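Local coordinates for pmbA-related protein (Thermotoga maritima, PDB 1VL4) that is of uncertain function but belongs to the PmbA/TldD family (peptidase U62) and may act as a metallopeptidase, at residues D246-M254 against M374-F385. Numbering follows the deposited sequence.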
loop_
_atom_site.group_PDB
_atom_site.type_symbol
_atom_site.label_atom_id
_atom_site.label_comp_id
_atom_site.label_asym_id
_atom_site.label_seq_id
_atom_site.Cartn_x
_atom_site.Cartn_y
_atom_site.Cartn_z
ATOM N N ASP A 246 -18.295 2.527 5.117
ATOM C CA ASP A 246 -17.113 3.056 4.376
ATOM C C ASP A 246 -17.001 4.586 4.408
ATOM O O ASP A 246 -15.914 5.157 4.636
ATOM C CB ASP A 246 -17.111 2.614 2.923
ATOM C CG ASP A 246 -17.010 1.113 2.755
ATOM O OD1 ASP A 246 -16.538 0.404 3.683
ATOM O OD2 ASP A 246 -17.450 0.640 1.677
ATOM N N LEU A 247 -18.134 5.247 4.195
ATOM C CA LEU A 247 -18.142 6.681 4.099
ATOM C C LEU A 247 -17.685 7.325 5.387
ATOM O O LEU A 247 -16.906 8.294 5.347
ATOM C CB LEU A 247 -19.545 7.185 3.688
ATOM C CG LEU A 247 -19.590 8.689 3.350
ATOM C CD1 LEU A 247 -18.693 9.024 2.167
ATOM C CD2 LEU A 247 -20.984 9.099 3.035
ATOM N N MET A 248 -18.110 6.752 6.525
ATOM C CA MET A 248 -17.771 7.249 7.857
ATOM C C MET A 248 -16.266 7.313 8.097
ATOM O O MET A 248 -15.812 7.990 9.010
ATOM C CB MET A 248 -18.299 6.301 8.955
ATOM C CG MET A 248 -19.712 6.454 9.309
ATOM S SD MET A 248 -20.129 5.054 10.385
ATOM C CE MET A 248 -19.345 5.394 11.940
ATOM N N GLU A 249 -15.506 6.481 7.407
ATOM C CA GLU A 249 -14.067 6.508 7.565
ATOM C C GLU A 249 -13.472 7.866 7.297
ATOM O O GLU A 249 -12.428 8.203 7.878
ATOM C CB GLU A 249 -13.410 5.470 6.652
ATOM C CG GLU A 249 -13.907 4.086 7.072
ATOM C CD GLU A 249 -12.826 3.098 7.058
ATOM O OE1 GLU A 249 -12.517 2.642 5.937
ATOM O OE2 GLU A 249 -12.275 2.821 8.160
ATOM N N MET A 250 -14.123 8.663 6.448
ATOM C CA MET A 250 -13.594 10.008 6.167
ATOM C C MET A 250 -13.767 10.982 7.352
ATOM O O MET A 250 -13.206 12.077 7.373
ATOM C CB MET A 250 -14.180 10.533 4.871
ATOM C CG MET A 250 -15.534 11.248 4.980
ATOM S SD MET A 250 -16.018 11.863 3.338
ATOM C CE MET A 250 -14.928 13.276 3.096
ATOM N N PHE A 251 -14.514 10.559 8.366
ATOM C CA PHE A 251 -14.667 11.351 9.578
ATOM C C PHE A 251 -13.447 11.201 10.498
ATOM O O PHE A 251 -13.170 12.043 11.336
ATOM C CB PHE A 251 -15.924 10.877 10.295
ATOM C CG PHE A 251 -16.421 11.810 11.366
ATOM C CD1 PHE A 251 -16.659 13.141 11.096
ATOM C CD2 PHE A 251 -16.657 11.342 12.640
ATOM C CE1 PHE A 251 -17.122 14.002 12.115
ATOM C CE2 PHE A 251 -17.133 12.168 13.638
ATOM C CZ PHE A 251 -17.376 13.498 13.379
ATOM N N ILE A 252 -12.712 10.124 10.325
ATOM C CA ILE A 252 -11.671 9.757 11.295
ATOM C C ILE A 252 -10.509 10.794 11.348
ATOM O O ILE A 252 -10.198 11.294 12.433
ATOM C CB ILE A 252 -11.211 8.307 11.077
ATOM C CG1 ILE A 252 -12.292 7.334 11.582
ATOM C CG2 ILE A 252 -9.843 8.069 11.755
ATOM C CD1 ILE A 252 -12.014 5.821 11.256
ATOM N N PRO A 253 -9.929 11.176 10.188
ATOM C CA PRO A 253 -8.933 12.268 10.239
ATOM C C PRO A 253 -9.452 13.604 10.807
ATOM O O PRO A 253 -8.698 14.342 11.452
ATOM C CB PRO A 253 -8.487 12.416 8.776
ATOM C CG PRO A 253 -8.909 11.155 8.067
ATOM C CD PRO A 253 -10.103 10.641 8.821
ATOM N N MET A 254 -10.743 13.906 10.618
ATOM C CA MET A 254 -11.344 15.165 11.112
ATOM C C MET A 254 -11.339 15.302 12.623
ATOM O O MET A 254 -11.248 16.410 13.168
ATOM C CB MET A 254 -12.807 15.293 10.654
ATOM C CG MET A 254 -12.993 15.023 9.187
ATOM S SD MET A 254 -14.664 15.383 8.679
ATOM C CE MET A 254 -14.465 15.176 6.915
ATOM N N MET A 374 -13.060 5.760 -2.425
ATOM C CA MET A 374 -12.840 6.644 -1.285
ATOM C C MET A 374 -11.448 7.290 -1.340
ATOM O O MET A 374 -11.292 8.494 -1.087
ATOM C CB MET A 374 -12.986 5.857 0.015
ATOM C CG MET A 374 -14.421 5.465 0.406
ATOM S SD MET A 374 -15.355 6.839 1.088
ATOM C CE MET A 374 -14.494 7.222 2.611
ATOM N N HIS A 375 -10.439 6.506 -1.710
ATOM C CA HIS A 375 -9.071 7.021 -1.720
ATOM C C HIS A 375 -8.950 8.261 -2.587
ATOM O O HIS A 375 -8.471 9.289 -2.128
ATOM C CB HIS A 375 -8.090 5.956 -2.191
ATOM C CG HIS A 375 -6.656 6.291 -1.905
ATOM N ND1 HIS A 375 -5.780 6.728 -2.884
ATOM C CD2 HIS A 375 -5.950 6.264 -0.749
ATOM C CE1 HIS A 375 -4.593 6.941 -2.340
ATOM N NE2 HIS A 375 -4.670 6.667 -1.047
ATOM N N ALA A 376 -9.426 8.185 -3.828
ATOM C CA ALA A 376 -9.362 9.330 -4.727
ATOM C C ALA A 376 -10.475 10.323 -4.464
ATOM O O ALA A 376 -10.296 11.503 -4.716
ATOM C CB ALA A 376 -9.402 8.883 -6.203
ATOM N N GLY A 377 -11.615 9.837 -3.974
ATOM C CA GLY A 377 -12.886 10.567 -4.001
ATOM C C GLY A 377 -13.329 11.266 -2.733
ATOM O O GLY A 377 -14.275 12.053 -2.784
ATOM N N ALA A 378 -12.640 11.013 -1.617
ATOM C CA ALA A 378 -13.046 11.548 -0.308
ATOM C C ALA A 378 -11.988 12.477 0.295
ATOM O O ALA A 378 -10.906 12.025 0.540
ATOM C CB ALA A 378 -13.323 10.410 0.615
ATOM N N ASN A 379 -12.288 13.762 0.498
ATOM C CA ASN A 379 -11.341 14.711 1.061
ATOM C C ASN A 379 -11.676 15.075 2.501
ATOM O O ASN A 379 -12.577 15.877 2.758
ATOM C CB ASN A 379 -11.256 15.998 0.216
ATOM C CG ASN A 379 -10.105 16.915 0.648
ATOM O OD1 ASN A 379 -9.911 17.160 1.835
ATOM N ND2 ASN A 379 -9.350 17.440 -0.325
ATOM N N SER A 380 -10.912 14.504 3.436
ATOM C CA SER A 380 -11.122 14.726 4.854
ATOM C C SER A 380 -10.666 16.112 5.318
ATOM O O SER A 380 -11.029 16.560 6.421
ATOM C CB SER A 380 -10.455 13.617 5.654
ATOM O OG SER A 380 -11.045 12.357 5.326
ATOM N N ILE A 381 -9.910 16.823 4.487
ATOM C CA ILE A 381 -9.536 18.182 4.875
ATOM C C ILE A 381 -10.707 19.111 4.634
ATOM O O ILE A 381 -11.006 19.951 5.455
ATOM C CB ILE A 381 -8.259 18.692 4.178
ATOM C CG1 ILE A 381 -7.094 17.721 4.383
ATOM C CG2 ILE A 381 -7.865 20.085 4.739
ATOM C CD1 ILE A 381 -5.934 18.002 3.445
ATOM N N SER A 382 -11.359 18.983 3.491
ATOM C CA SER A 382 -12.494 19.862 3.157
ATOM C C SER A 382 -13.822 19.272 3.613
ATOM O O SER A 382 -14.785 19.997 3.817
ATOM C CB SER A 382 -12.601 20.047 1.652
ATOM O OG SER A 382 -12.642 18.789 1.017
ATOM N N GLY A 383 -13.867 17.949 3.692
ATOM C CA GLY A 383 -15.114 17.203 3.889
ATOM C C GLY A 383 -15.773 16.765 2.590
ATOM O O GLY A 383 -16.723 15.949 2.596
ATOM N N GLU A 384 -15.270 17.278 1.468
ATOM C CA GLU A 384 -15.894 17.031 0.181
ATOM C C GLU A 384 -15.634 15.618 -0.286
ATOM O O GLU A 384 -14.543 15.067 -0.076
ATOM C CB GLU A 384 -15.386 18.008 -0.880
ATOM C CG GLU A 384 -15.716 19.452 -0.620
ATOM C CD GLU A 384 -17.196 19.709 -0.624
ATOM O OE1 GLU A 384 -17.893 19.255 -1.565
ATOM O OE2 GLU A 384 -17.652 20.377 0.317
ATOM N N PHE A 385 -16.674 15.029 -0.888
ATOM C CA PHE A 385 -16.593 13.721 -1.498
ATOM C C PHE A 385 -17.339 13.762 -2.813
ATOM O O PHE A 385 -18.245 14.579 -2.992
ATOM C CB PHE A 385 -17.114 12.584 -0.567
ATOM C CG PHE A 385 -18.626 12.639 -0.272
ATOM C CD1 PHE A 385 -19.555 12.066 -1.147
ATOM C CD2 PHE A 385 -19.098 13.255 0.878
ATOM C CE1 PHE A 385 -20.906 12.118 -0.886
ATOM C CE2 PHE A 385 -20.460 13.311 1.142
ATOM C CZ PHE A 385 -21.358 12.751 0.261
#
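A tight loop closed by a G1 beta bulge, linking helix 374-377 to strand 384-395 in the PmbA/TldD C-terminal family region, receives Met250 and Met254. Gly383, at positive phi, and Glu384 both face Asn379 in the bulge: Asn379 N donates to Glu384 O (2.7 Å) and Gly383 N to Asn379 O. Met250 enters this loop with CG between its backbone N and carbonyl carbon (chi1 86°), and a bend at chi3 turns the methyl inward. There CE lies 3.3 Å from Gly383 O and also meets Asn379 O, while SD rests 4.1 Å from Ala378 CB. The same sulfur approaches the Phe385 ring obliquely, 5.3 Å from its centroid and 60° off the normal, a Met-aromatic contact; Leu247 CD1 lies over one face of that ring. Met374, folded at chi2 and chi3, brings CE to 3.2 Å from Asp246 O. Extended Met254 sets CE 3.7 Å from Gly383 CA. One hydrogen bond crosses the contact: Ser380 OG donates to Met250 O at 3.0 Å, in the carbonyl plane on a lone pair (C=O...donor angle 114°), with Pro253 CG beside the hydroxyl. Replacing Ser380 by an alanine would probably leave Met250 O without this donor and open a small gap beside the proline ring. Helix 412-417 adds Phe412 against Leu247 and Met250. Methyls of Met250 and Met374 thus meet backbone carbonyls of the opposite segment, a mainly apolar contact with one directional bond.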